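PDB 4L8K: putative peptidase from Parabacteroides merdae, which probably hydrolyses peptide bonds as a serine peptidase of family S41. Local coordinates for residues D86-F91 against M241-G246; D153-G158 against D300-A305. All blocks are in the same frame, centred on the assembly; numbering follows the deposited sequence.

The two contacts are neighbours, with centres about 9 Å apart. Their segments alternate along the chain: 86-91, 153-158, 241-246 and 300-305. Both involve the seven-stranded mixed sheet, where strands 149-153 and 238-242 lie on either side of strand 213-217. Contact 1 joins the loop between helices 82-85 and 93-100 to the end of strand 238-242. Contact 2 joins the loop after strand 149-153 to the start of helix 301-311. They touch directly: Asn90 O lies 3.0 Å from Arg155 NH1, a probable hydrogen bond. Phe91 also packs against Arg155 and Asp156. Four parts distant in sequence thus meet around the C-terminal ends of two parallel strands.

Contact 1: residues D86-F91 against M241-G246; sequences DYPANF and MGDRTG
Tyr87 sets the edge of its ring against the carboxylate of Asp243. Its CD2 lies 3.5 Å from Asp243 OD2, which sits near the ring plane. The ring and carboxylate planes are 46° apart. Pro88 adds a lighter contact, with CD 3.8 Å from Asp243 OD2. Asn90 reaches the same oxygen. Its ND2 makes a weak hydrogen bond to Asp243 OD2 at 3.3 Å, with the amide and carboxylate planes 82° apart. The other end of this amide is fixed elsewhere, since Asn90 OD1 accepts from Ile290 N.

A water bridges the two segments. The water oxygen is hydrogen-bonded to Asp243 OD2 at 2.6 Å and to Pro88 O at 2.7 Å. The water oxygen also accepts from Asn90 ND2 at 3.1 Å. Asp243 OD1 serves its own loop, accepting from Arg244 N at 2.8 Å and met from above the carboxylate plane. Asp243 CG stands anti to the backbone N (chi1 -160°), which extends the carboxylate toward 86-91. An alanine here removes both carboxylate oxygens, which would probably leave Arg244 N without its acceptor and break the water's link from Pro88 and Asn90 to 241-246.

In one of its two conformers, Arg244 runs extended past Tyr87, with CD 4.0 Å from Tyr87 OH, and its NH1 forms a salt bridge with Asp283; the second conformer makes this contact less certain. Tyr87 in turn makes a cation-pi contact with Arg219.

On the strand side, Gly242 pairs through its backbone with Thr286 and Val288, while Asp243 O accepts from Thr217 OG1. The arrangement is a loop packed on the turn that follows the C-terminal end of a parallel strand of the mixed sheet, in a chain of the S41 peptidase family (ClpP/crotonase clan).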
ATOM      1  N   ASP A  86      -8.322  -7.838  -9.819  1.00 24.20           N
ATOM      2  CA  ASP A  86      -8.394  -7.441 -11.238  1.00 23.80           C
ATOM      3  C   ASP A  86      -6.991  -7.187 -11.805  1.00 27.91           C
ATOM      4  O   ASP A  86      -6.844  -7.003 -13.011  1.00 30.54           O
ATOM      5  CB  ASP A  86      -9.264  -6.192 -11.431  1.00 25.33           C
ATOM      6  CG  ASP A  86     -10.774  -6.457 -11.359  1.00 32.49           C
ATOM      7  OD1 ASP A  86     -11.179  -7.646 -11.229  1.00 29.85           O
ATOM      8  OD2 ASP A  86     -11.541  -5.483 -11.381  1.00 40.22           O
ATOM      9  N   TYR A  87      -5.976  -7.183 -10.942  1.00 20.86           N
ATOM     10  CA  TYR A  87      -4.559  -6.987 -11.295  1.00 19.53           C
ATOM     11  C   TYR A  87      -3.823  -8.321 -11.173  1.00 23.93           C
ATOM     12  O   TYR A  87      -4.196  -9.120 -10.301  1.00 21.89           O
ATOM     13  CB  TYR A  87      -3.927  -5.945 -10.357  1.00 18.41           C
ATOM     14  CG  TYR A  87      -4.497  -4.554 -10.547  1.00 19.24           C
ATOM     15  CD1 TYR A  87      -5.778  -4.232 -10.097  1.00 19.45           C
ATOM     16  CD2 TYR A  87      -3.734  -3.536 -11.129  1.00 19.44           C
ATOM     17  CE1 TYR A  87      -6.321  -2.971 -10.302  1.00 17.60           C
ATOM     18  CE2 TYR A  87      -4.253  -2.251 -11.295  1.00 19.74           C
ATOM     19  CZ  TYR A  87      -5.546  -1.979 -10.875  1.00 23.98           C
ATOM     20  OH  TYR A  87      -6.089  -0.744 -11.038  1.00 29.55           O
ATOM     21  N   PRO A  88      -2.744  -8.570 -11.967  1.00 22.20           N
ATOM     22  CA  PRO A  88      -2.009  -9.847 -11.814  1.00 21.02           C
ATOM     23  C   PRO A  88      -1.299  -9.902 -10.459  1.00 24.27           C
ATOM     24  O   PRO A  88      -1.069  -8.851  -9.839  1.00 23.61           O
ATOM     25  CB  PRO A  88      -1.022  -9.836 -12.979  1.00 22.93           C
ATOM     26  CG  PRO A  88      -1.527  -8.737 -13.923  1.00 28.08           C
ATOM     27  CD  PRO A  88      -2.139  -7.730 -13.021  1.00 23.42           C
ATOM     28  N   ALA A  89      -1.003 -11.124  -9.974  1.00 19.77           N
ATOM     29  CA  ALA A  89      -0.303 -11.316  -8.703  1.00 18.77           C
ATOM     30  C   ALA A  89       1.039 -10.547  -8.722  1.00 22.12           C
ATOM     31  O   ALA A  89       1.311  -9.755  -7.810  1.00 21.35           O
ATOM     32  CB  ALA A  89      -0.085 -12.805  -8.423  1.00 18.99           C
ATOM     33  N   ASN A  90       1.833 -10.721  -9.798  1.00 18.27           N
ATOM     34  CA  ASN A  90       3.147 -10.058 -10.033  1.00 16.83           C
ATOM     35  C   ASN A  90       4.144 -10.317  -8.926  1.00 19.02           C
ATOM     36  O   ASN A  90       5.086  -9.527  -8.727  1.00 19.15           O
ATOM     37  CB  ASN A  90       2.988  -8.535 -10.287  1.00 14.31           C
ATOM     38  CG  ASN A  90       2.550  -8.241 -11.708  1.00 24.47           C
ATOM     39  OD1 ASN A  90       2.966  -8.903 -12.650  1.00 20.11           O
ATOM     40  ND2 ASN A  90       1.681  -7.279 -11.896  1.00 18.50           N
ATOM     41  N   PHE A  91       3.984 -11.475  -8.248  1.00 15.72           N
ATOM     42  CA  PHE A  91       4.867 -11.954  -7.174  1.00 16.73           C
ATOM     43  C   PHE A  91       4.552 -13.421  -6.920  1.00 24.93           C
ATOM     44  O   PHE A  91       3.379 -13.780  -6.854  1.00 25.57           O
ATOM     45  CB  PHE A  91       4.694 -11.130  -5.861  1.00 17.72           C
ATOM     46  CG  PHE A  91       5.608 -11.567  -4.740  1.00 18.62           C
ATOM     47  CD1 PHE A  91       6.919 -11.100  -4.666  1.00 22.75           C
ATOM     48  CD2 PHE A  91       5.176 -12.482  -3.788  1.00 22.43           C
ATOM     49  CE1 PHE A  91       7.785 -11.539  -3.657  1.00 22.91           C
ATOM     50  CE2 PHE A  91       6.040 -12.928  -2.777  1.00 25.80           C
ATOM     51  CZ  PHE A  91       7.335 -12.448  -2.719  1.00 24.06           C
HETATM   52  N   MSE A 241       9.234   0.292  -9.667  1.00 18.55           N
HETATM   53  CA  MSE A 241       8.976  -0.621 -10.766  1.00 16.86           C
HETATM   54  C   MSE A 241       7.986  -1.727 -10.357  1.00 18.15           C
HETATM   55  O   MSE A 241       7.986  -2.160  -9.219  1.00 17.81           O
HETATM   56  CB  MSE A 241      10.328  -1.202 -11.200  1.00 18.41           C
HETATM   57  CG  MSE A 241      10.254  -2.288 -12.263  1.00 24.51           C
HETATM   58 SE   MSE A 241      12.028  -2.878 -12.747  0.75 31.05          SE
HETATM   59  CE  MSE A 241      12.828  -1.309 -13.370  1.00 25.76           C
ATOM     60  N   GLY A 242       7.200  -2.195 -11.319  1.00 15.88           N
ATOM     61  CA  GLY A 242       6.254  -3.275 -11.120  1.00 16.29           C
ATOM     62  C   GLY A 242       4.858  -2.863 -11.525  1.00 22.83           C
ATOM     63  O   GLY A 242       4.625  -2.473 -12.675  1.00 22.66           O
ATOM     64  N   ASP A 243       3.931  -2.912 -10.579  1.00 19.97           N
ATOM     65  CA  ASP A 243       2.540  -2.570 -10.867  1.00 19.51           C
ATOM     66  C   ASP A 243       2.027  -1.513  -9.888  1.00 23.33           C
ATOM     67  O   ASP A 243       2.681  -1.199  -8.874  1.00 22.22           O
ATOM     68  CB  ASP A 243       1.670  -3.846 -10.796  1.00 21.38           C
ATOM     69  CG  ASP A 243       0.314  -3.792 -11.508  1.00 33.56           C
ATOM     70  OD1 ASP A 243       0.014  -2.754 -12.165  1.00 32.43           O
ATOM     71  OD2 ASP A 243      -0.448  -4.776 -11.399  1.00 42.14           O
ATOM     72  N   ARG A 244       0.864  -0.941 -10.228  1.00 20.30           N
ATOM     73  CA  ARG A 244       0.201   0.065  -9.401  0.50 20.02           C
ATOM     74  C   ARG A 244      -0.007  -0.517  -7.993  1.00 22.79           C
ATOM     75  O   ARG A 244      -0.380  -1.695  -7.850  1.00 21.77           O
ATOM     76  CB  ARG A 244      -1.133   0.488 -10.052  0.50 19.24           C
ATOM     77  CG  ARG A 244      -1.936   1.575  -9.322  0.50 26.83           C
ATOM     78  CD  ARG A 244      -3.200   1.893 -10.121  0.50 27.36           C
ATOM     79  NE  ARG A 244      -4.085   2.895  -9.510  0.50 32.15           N
ATOM     80  CZ  ARG A 244      -3.871   4.212  -9.504  0.50 38.16           C
ATOM     81  NH1 ARG A 244      -2.756   4.715 -10.014  0.50 24.93           N
ATOM     82  NH2 ARG A 244      -4.760   5.028  -8.962  0.50 25.79           N
ATOM     83  N   THR A 245       0.279   0.290  -6.948  1.00 18.67           N
ATOM     84  CA  THR A 245       0.079  -0.183  -5.583  1.00 18.36           C
ATOM     85  C   THR A 245      -1.450  -0.401  -5.353  1.00 23.31           C
ATOM     86  O   THR A 245      -2.281   0.045  -6.168  1.00 23.12           O
ATOM     87  CB  THR A 245       0.649   0.808  -4.555  1.00 21.51           C
ATOM     88  OG1 THR A 245      -0.183   1.962  -4.568  1.00 23.01           O
ATOM     89  CG2 THR A 245       2.135   1.155  -4.778  1.00 17.75           C
ATOM     90  N   GLY A 246      -1.790  -1.066  -4.253  1.00 19.92           N
ATOM     91  CA  GLY A 246      -3.177  -1.315  -3.863  1.00 19.04           C
ATOM     92  C   GLY A 246      -3.842  -0.146  -3.166  1.00 22.09           C
ATOM     93  O   GLY A 246      -4.997  -0.252  -2.742  1.00 22.54           O
TER
HETATM   94  O   HOH W   1       0.022  -6.397  -9.378  1.00 24.78           O

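Contact 2: residues D153-G158 against D300-A305; sequences DVRDNG and DTIIEA
Arg155 is held between Asp153 and Asp300 in a buried salt-bridge network. Toward Asp300 it points end-on. Arg155 NH1 and NH2 both donate to Asp300 OD2, at 2.9 Å and 2.8 Å, and the guanidinium and carboxylate planes are 59° apart. Arg155 NH1 adds a weak bond to Asp300 OD1. Toward Asp153 the grip is side-on. Arg155 NE meets Asp153 OD1 at 2.9 Å and Arg155 NH2 meets Asp153 OD2 at 2.8 Å, both nearly in the guanidinium plane. The chain of Arg155 bends at chi3 (-66°), which turns this edge back to Asp153. Sharing one guanidinium probably eases the burial of two like charges.

The same carboxylates also accept from backbone N-H groups. Asp153 OD1 accepts from Arg155 N, forming an Asx turn. Asp300 is the N-cap of helix 301-311, and its OD1 accepts from Ile303 N at 3.1 Å and weakly from Ile302 N.

Two isoleucines of the helix pack against the guanidinium. Ile303 CG1 lies 3.4 Å from Arg155 NH2, and Ile302 CD1 lies 3.8 Å from Arg155 NH1, both obliquely placed.

Strand 213-217 contributes Leu216, which touches Asp153, Arg155, Ile302 and Ile303. Strand 120-125 supplies Tyr122, whose OH is hydrogen-bonded to Asp153 OD2. The network ties the start of helix 301-311 to the end of strand 149-153 and the loop after it; strands 120-125 and 213-217 flank strand 149-153 in the sheet.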
ATOM      1  N   ASP A 153      12.310  -4.572  -2.367  1.00 19.58           N
ATOM      2  CA  ASP A 153      11.078  -5.239  -2.803  1.00 19.07           C
ATOM      3  C   ASP A 153      10.019  -5.254  -1.699  1.00 21.19           C
ATOM      4  O   ASP A 153      10.188  -5.926  -0.668  1.00 18.63           O
ATOM      5  CB  ASP A 153      11.439  -6.677  -3.260  1.00 20.28           C
ATOM      6  CG  ASP A 153      10.364  -7.490  -3.958  1.00 19.77           C
ATOM      7  OD1 ASP A 153       9.221  -6.994  -4.082  1.00 20.09           O
ATOM      8  OD2 ASP A 153      10.666  -8.616  -4.387  1.00 23.66           O
ATOM      9  N   VAL A 154       8.905  -4.532  -1.942  1.00 18.61           N
ATOM     10  CA  VAL A 154       7.762  -4.463  -1.004  1.00 16.88           C
ATOM     11  C   VAL A 154       6.476  -5.024  -1.673  1.00 21.05           C
ATOM     12  O   VAL A 154       5.363  -4.658  -1.291  1.00 19.52           O
ATOM     13  CB  VAL A 154       7.530  -3.045  -0.405  1.00 18.38           C
ATOM     14  CG1 VAL A 154       8.664  -2.648   0.540  1.00 17.05           C
ATOM     15  CG2 VAL A 154       7.287  -1.993  -1.494  1.00 17.41           C
ATOM     16  N   ARG A 155       6.634  -5.909  -2.665  1.00 17.15           N
ATOM     17  CA  ARG A 155       5.496  -6.576  -3.286  1.00 17.11           C
ATOM     18  C   ARG A 155       4.862  -7.501  -2.255  1.00 21.62           C
ATOM     19  O   ARG A 155       5.590  -8.092  -1.452  1.00 22.07           O
ATOM     20  CB  ARG A 155       5.929  -7.390  -4.514  1.00 17.61           C
ATOM     21  CG  ARG A 155       6.351  -6.535  -5.702  1.00 20.68           C
ATOM     22  CD  ARG A 155       6.847  -7.392  -6.866  1.00 14.80           C
ATOM     23  NE  ARG A 155       8.091  -8.089  -6.523  1.00 13.23           N
ATOM     24  CZ  ARG A 155       8.634  -9.076  -7.226  1.00 23.57           C
ATOM     25  NH1 ARG A 155       8.024  -9.541  -8.315  1.00 14.98           N
ATOM     26  NH2 ARG A 155       9.780  -9.622  -6.839  1.00 20.24           N
ATOM     27  N   ASP A 156       3.523  -7.601  -2.244  1.00 16.88           N
ATOM     28  CA  ASP A 156       2.772  -8.424  -1.301  1.00 16.88           C
ATOM     29  C   ASP A 156       2.916  -7.933   0.155  1.00 22.04           C
ATOM     30  O   ASP A 156       2.716  -8.706   1.076  1.00 21.53           O
ATOM     31  CB  ASP A 156       3.140  -9.910  -1.425  1.00 18.54           C
ATOM     32  CG  ASP A 156       2.351 -10.632  -2.496  1.00 27.34           C
ATOM     33  OD1 ASP A 156       1.905  -9.967  -3.464  1.00 27.29           O
ATOM     34  OD2 ASP A 156       2.181 -11.855  -2.373  1.00 37.50           O
ATOM     35  N   ASN A 157       3.230  -6.648   0.352  1.00 18.97           N
ATOM     36  CA  ASN A 157       3.343  -6.088   1.687  1.00 18.63           C
ATOM     37  C   ASN A 157       2.094  -5.240   1.938  1.00 23.03           C
ATOM     38  O   ASN A 157       1.969  -4.136   1.418  1.00 20.79           O
ATOM     39  CB  ASN A 157       4.657  -5.293   1.846  1.00 18.52           C
ATOM     40  CG  ASN A 157       4.922  -4.747   3.240  1.00 28.98           C
ATOM     41  OD1 ASN A 157       3.998  -4.480   4.027  1.00 14.31           O
ATOM     42  ND2 ASN A 157       6.206  -4.512   3.555  1.00 12.15           N
ATOM     43  N   GLY A 158       1.164  -5.809   2.707  1.00 20.67           N
ATOM     44  CA  GLY A 158      -0.110  -5.200   3.070  1.00 19.64           C
ATOM     45  C   GLY A 158      -0.040  -4.096   4.112  1.00 24.07           C
ATOM     46  O   GLY A 158      -1.071  -3.626   4.582  1.00 24.79           O
ATOM     47  N   ASP A 300      11.863 -14.051 -12.367  1.00 21.06           N
ATOM     48  CA  ASP A 300      10.959 -12.980 -11.972  1.00 19.22           C
ATOM     49  C   ASP A 300      11.264 -11.820 -12.907  1.00 21.97           C
ATOM     50  O   ASP A 300      12.324 -11.210 -12.788  1.00 21.55           O
ATOM     51  CB  ASP A 300      11.173 -12.610 -10.467  1.00 20.08           C
ATOM     52  CG  ASP A 300      10.209 -11.578  -9.889  1.00 25.31           C
ATOM     53  OD1 ASP A 300       9.917 -10.576 -10.578  1.00 25.75           O
ATOM     54  OD2 ASP A 300       9.788 -11.743  -8.719  1.00 28.55           O
ATOM     55  N   THR A 301      10.363 -11.532 -13.844  1.00 19.86           N
ATOM     56  CA  THR A 301      10.513 -10.459 -14.843  1.00 21.02           C
ATOM     57  C   THR A 301      10.847  -9.103 -14.193  1.00 25.94           C
ATOM     58  O   THR A 301      11.690  -8.368 -14.720  1.00 26.40           O
ATOM     59  CB  THR A 301       9.229 -10.342 -15.695  1.00 24.71           C
ATOM     60  OG1 THR A 301       8.775 -11.657 -15.997  1.00 25.22           O
ATOM     61  CG2 THR A 301       9.445  -9.579 -17.006  1.00 20.88           C
ATOM     62  N   ILE A 302      10.216  -8.808 -13.033  1.00 21.62           N
ATOM     63  CA  ILE A 302      10.387  -7.554 -12.317  1.00 19.59           C
ATOM     64  C   ILE A 302      11.787  -7.491 -11.690  1.00 21.42           C
ATOM     65  O   ILE A 302      12.477  -6.487 -11.895  1.00 20.25           O
ATOM     66  CB  ILE A 302       9.229  -7.314 -11.294  1.00 20.74           C
ATOM     67  CG1 ILE A 302       7.862  -7.457 -12.019  1.00 19.28           C
ATOM     68  CG2 ILE A 302       9.375  -5.923 -10.659  1.00 20.30           C
ATOM     69  CD1 ILE A 302       6.589  -7.389 -11.138  1.00 22.81           C
ATOM     70  N   ILE A 303      12.233  -8.559 -10.984  1.00 18.45           N
ATOM     71  CA  ILE A 303      13.585  -8.556 -10.410  1.00 19.34           C
ATOM     72  C   ILE A 303      14.626  -8.427 -11.554  1.00 23.46           C
ATOM     73  O   ILE A 303      15.558  -7.624 -11.436  1.00 20.66           O
ATOM     74  CB  ILE A 303      13.861  -9.775  -9.484  1.00 22.18           C
ATOM     75  CG1 ILE A 303      12.910  -9.769  -8.257  1.00 20.48           C
ATOM     76  CG2 ILE A 303      15.353  -9.812  -9.025  1.00 22.85           C
ATOM     77  CD1 ILE A 303      12.969 -11.088  -7.358  1.00 18.74           C
ATOM     78  N   GLU A 304      14.420  -9.167 -12.681  1.00 20.65           N
ATOM     79  CA  GLU A 304      15.347  -9.144 -13.817  1.00 21.30           C
ATOM     80  C   GLU A 304      15.444  -7.755 -14.471  1.00 24.21           C
ATOM     81  O   GLU A 304      16.552  -7.307 -14.756  1.00 25.44           O
ATOM     82  CB  GLU A 304      14.976 -10.191 -14.868  1.00 23.43           C
ATOM     83  CG  GLU A 304      15.128 -11.619 -14.383  1.00 31.37           C
ATOM     84  CD  GLU A 304      16.525 -12.096 -14.040  1.00 38.79           C
ATOM     85  OE1 GLU A 304      17.515 -11.478 -14.490  1.00 35.44           O
ATOM     86  OE2 GLU A 304      16.625 -13.127 -13.345  1.00 26.35           O
ATOM     87  N   ALA A 305      14.295  -7.069 -14.669  1.00 20.03           N
ATOM     88  CA  ALA A 305      14.265  -5.719 -15.245  1.00 19.36           C
ATOM     89  C   ALA A 305      14.991  -4.734 -14.317  1.00 23.00           C
ATOM     90  O   ALA A 305      15.767  -3.916 -14.797  1.00 22.91           O
ATOM     91  CB  ALA A 305      12.830  -5.277 -15.487  1.00 18.80           C
TER